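PDB 7NT0: isoform A of Peptidoglycan-recognition protein LB from Drosophila melanogaster, which hydrolyses bacterial peptidoglycan as a zinc-dependent N-acetylmuramoyl-L-alanine amidase, probably acting as a scavenger that digests active peptidoglycan into inactive fragments. Local coordinates for residues I42-Y47 with T160-G165. The protein carries 1 engineered substitution. Sequence-based numbering, arbitrary orientation.
Sequences IIHHSY and TECPGG. With ZN (zinc ion), chain C; MLD (glcnac(beta1-4)-murnac(1,6-anhydro)-L-ala-gamma-D-glu-meso-a2pm-D-ala), chain D.
H44 and C162 bind the same zinc ion, one from each segment. H44 gives ND1 at 2.1 Å from the zinc and C162 gives SG at 2.2 Å. H154 is the third protein ligand, and atom OAM of the bound muropeptide fragment MLD sits 1.9 Å from the metal. OAM is an amide carbonyl oxygen, consistent with zinc polarising the muramoyl-L-alanine bond that the enzyme cuts. H44 NE2, on the far side of the ring from the metal bond, is hydrogen-bonded to H102, which fixes the ring's rotation.

The zinc-bound sulfur has a second partner. The backbone N of H45 donates to C162 SG over 3.4 Å, at an N-H...S angle of 152°. This bond probably tempers the charge on the sulfur and steadies its position. The same sulfur lies at the edge of the H44 and H45 rings. With SG anti to its own backbone N (chi1 -174°), it sits between the zinc and H45 N.

The H45 ring lies flat against the loop. P163 O stands above one face near the rim, 3.3 Å from H45 CG. G164 CA makes a CH-pi contact over that face, 4.2 Å from the ring centroid. H45 ND1 is hydrogen-bonded to the backbone N of W119. With an alanine here the W119 N-H would probably lose its mate, and a gap is likely beside P163 O and G164.

Apolar packing is slight: I43 CG2 meets P163 CB at 4.1 Å. P163 follows a cis peptide bond.

Strand 38-45 runs between strands 110-115 and 149-153 of the mixed sheet. The loop 160-165 leads from strand 149-153 into helix 165-171, with G164 at its N-cap. I43 packs on L167 and I171 of that helix, and P163 on F168.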
loop_
_atom_site.group_PDB
_atom_site.type_symbol
_atom_site.label_atom_id
_atom_site.label_comp_id
_atom_site.label_asym_id
_atom_site.label_seq_id
_atom_site.Cartn_x
_atom_site.Cartn_y
_atom_site.Cartn_z
ATOM N N ILE A 42 1.972 -7.072 -1.999
ATOM C CA ILE A 42 3.233 -6.628 -1.372
ATOM C C ILE A 42 2.871 -5.605 -0.300
ATOM O O ILE A 42 2.234 -4.592 -0.596
ATOM C CB ILE A 42 4.235 -6.110 -2.408
ATOM C CG1 ILE A 42 4.540 -7.243 -3.406
ATOM C CG2 ILE A 42 5.491 -5.615 -1.687
ATOM C CD1 ILE A 42 5.570 -6.922 -4.384
ATOM N N ILE A 43 3.227 -5.897 0.923
ATOM C CA ILE A 43 2.947 -5.035 2.083
ATOM C C ILE A 43 4.145 -4.129 2.348
ATOM O O ILE A 43 5.327 -4.584 2.354
ATOM C CB ILE A 43 2.602 -5.892 3.301
ATOM C CG1 ILE A 43 1.443 -6.846 3.008
ATOM C CG2 ILE A 43 2.333 -5.029 4.524
ATOM C CD1 ILE A 43 0.147 -6.154 2.565
ATOM N N HIS A 44 3.826 -2.874 2.626
ATOM C CA HIS A 44 4.784 -1.818 2.956
ATOM C C HIS A 44 4.353 -1.170 4.258
ATOM O O HIS A 44 3.146 -1.184 4.567
ATOM C CB HIS A 44 4.782 -0.763 1.834
ATOM C CG HIS A 44 5.142 -1.265 0.483
ATOM N ND1 HIS A 44 6.427 -1.224 -0.024
ATOM C CD2 HIS A 44 4.375 -1.818 -0.491
ATOM C CE1 HIS A 44 6.422 -1.708 -1.267
ATOM N NE2 HIS A 44 5.172 -2.091 -1.570
ATOM N N HIS A 45 5.288 -0.438 4.888
ATOM C CA HIS A 45 4.961 0.632 5.845
ATOM C C HIS A 45 5.462 1.947 5.270
ATOM O O HIS A 45 6.286 1.925 4.374
ATOM C CB HIS A 45 5.468 0.358 7.253
ATOM C CG HIS A 45 6.943 0.570 7.438
ATOM N ND1 HIS A 45 7.487 0.737 8.702
ATOM C CD2 HIS A 45 7.984 0.519 6.591
ATOM C CE1 HIS A 45 8.807 0.853 8.584
ATOM N NE2 HIS A 45 9.137 0.727 7.321
ATOM N N SER A 46 4.938 3.066 5.725
ATOM C CA SER A 46 5.401 4.377 5.185
ATOM C C SER A 46 6.735 4.764 5.811
ATOM O O SER A 46 7.504 5.483 5.131
ATOM C CB SER A 46 4.358 5.456 5.302
ATOM O OG SER A 46 4.033 5.747 6.641
ATOM N N TYR A 47 6.940 4.422 7.094
ATOM C CA TYR A 47 8.093 4.818 7.954
ATOM C C TYR A 47 7.970 6.302 8.302
ATOM O O TYR A 47 7.843 6.658 9.484
ATOM C CB TYR A 47 9.401 4.493 7.226
ATOM C CG TYR A 47 10.644 4.864 7.995
ATOM C CD1 TYR A 47 10.943 4.285 9.205
ATOM C CD2 TYR A 47 11.523 5.800 7.466
ATOM C CE1 TYR A 47 12.118 4.610 9.876
ATOM C CE2 TYR A 47 12.703 6.132 8.111
ATOM C CZ TYR A 47 13.004 5.522 9.318
ATOM O OH TYR A 47 14.146 5.924 9.961
ATOM N N THR A 160 15.554 -3.742 1.847
ATOM C CA THR A 160 14.887 -2.679 2.629
ATOM C C THR A 160 14.423 -3.333 3.923
ATOM O O THR A 160 14.182 -4.532 3.903
ATOM C CB THR A 160 13.719 -2.036 1.839
ATOM O OG1 THR A 160 13.121 -1.059 2.693
ATOM C CG2 THR A 160 12.686 -3.067 1.427
ATOM N N GLU A 161 14.210 -2.551 4.956
ATOM C CA GLU A 161 13.571 -2.985 6.211
ATOM C C GLU A 161 12.050 -3.040 6.021
ATOM O O GLU A 161 11.412 -3.783 6.738
ATOM C CB GLU A 161 13.925 -1.906 7.214
ATOM C CG GLU A 161 13.558 -2.150 8.633
ATOM C CD GLU A 161 14.331 -1.125 9.462
ATOM O OE1 GLU A 161 14.694 -1.432 10.613
ATOM O OE2 GLU A 161 14.575 0.005 8.928
ATOM N N CYS A 162 11.522 -2.270 5.060
ATOM C CA CYS A 162 10.057 -2.199 4.782
ATOM C C CYS A 162 9.510 -3.625 4.721
ATOM O O CYS A 162 10.071 -4.450 3.988
ATOM C CB CYS A 162 9.859 -1.438 3.487
ATOM S SG CYS A 162 8.089 -1.141 3.153
ATOM N N PRO A 163 8.370 -4.000 5.358
ATOM C CA PRO A 163 7.400 -3.110 6.030
ATOM C C PRO A 163 7.592 -2.918 7.529
ATOM O O PRO A 163 6.668 -2.618 8.248
ATOM C CB PRO A 163 6.091 -3.878 5.789
ATOM C CG PRO A 163 6.509 -5.363 5.923
ATOM C CD PRO A 163 7.873 -5.389 5.275
ATOM N N GLY A 164 8.849 -3.068 7.976
ATOM C CA GLY A 164 9.172 -3.038 9.399
ATOM C C GLY A 164 9.161 -4.436 9.996
ATOM O O GLY A 164 8.294 -5.255 9.587
ATOM N N GLY A 165 10.084 -4.728 10.926
ATOM C CA GLY A 165 10.201 -6.084 11.505
ATOM C C GLY A 165 8.894 -6.598 12.089
ATOM O O GLY A 165 8.506 -7.774 11.821
HETATM ZN ZN ZN C . 8.175 -0.677 0.959
HETATM C CAI MLD D . 8.203 2.554 1.659
HETATM C CAL MLD D . 8.361 2.090 0.270
HETATM O OAM MLD D . 8.751 0.957 0.069
HETATM N N MLD D . 8.138 3.015 -0.667
HETATM C CA MLD D . 8.140 2.682 -2.071
HETATM C CB MLD D . 7.217 3.622 -2.835
HETATM C C MLD D . 9.532 2.702 -2.705
HETATM O O MLD D . 10.264 3.674 -2.577
HETATM N NAN MLD D . 9.863 1.626 -3.399
HETATM C CAO MLD D . 10.849 1.663 -4.453
HETATM C CAP MLD D . 11.959 0.601 -4.248
HETATM O OBA MLD D . 13.101 0.981 -4.400
HETATM O OAQ MLD D . 11.665 -0.557 -3.863
HETATM C CBB MLD D . 10.079 1.594 -5.756
HETATM C CBC MLD D . 10.838 2.164 -6.896
HETATM C CBD MLD D . 10.051 1.874 -8.140
HETATM O OBE MLD D . 9.368 0.852 -8.282
HETATM N NBF MLD D . 10.178 2.812 -9.078
HETATM C CBG MLD D . 9.611 2.606 -10.385
HETATM C CBH MLD D . 10.348 1.480 -11.145
HETATM O OBI MLD D . 11.521 1.258 -10.882
HETATM N NBJ MLD D . 9.658 0.700 -12.000
HETATM C CBK MLD D . 10.262 -0.400 -12.772
HETATM C CBL MLD D . 9.940 -0.244 -14.254
HETATM C CBM MLD D . 9.808 -1.832 -12.389
HETATM O OBO MLD D . 8.602 -2.025 -12.157
HETATM O OBN MLD D . 10.654 -2.730 -12.412
HETATM C CBP MLD D . 9.649 3.989 -11.030
HETATM C CBQ MLD D . 8.447 4.205 -11.891
HETATM C CBR MLD D . 8.264 5.605 -12.437
HETATM C CBS MLD D . 7.022 5.730 -13.309
HETATM C CBT MLD D . 5.743 5.547 -12.460
HETATM O OBV MLD D . 5.499 6.394 -11.575
HETATM O OBU MLD D . 5.012 4.602 -12.769
HETATM N NBW MLD D . 7.068 4.686 -14.372
#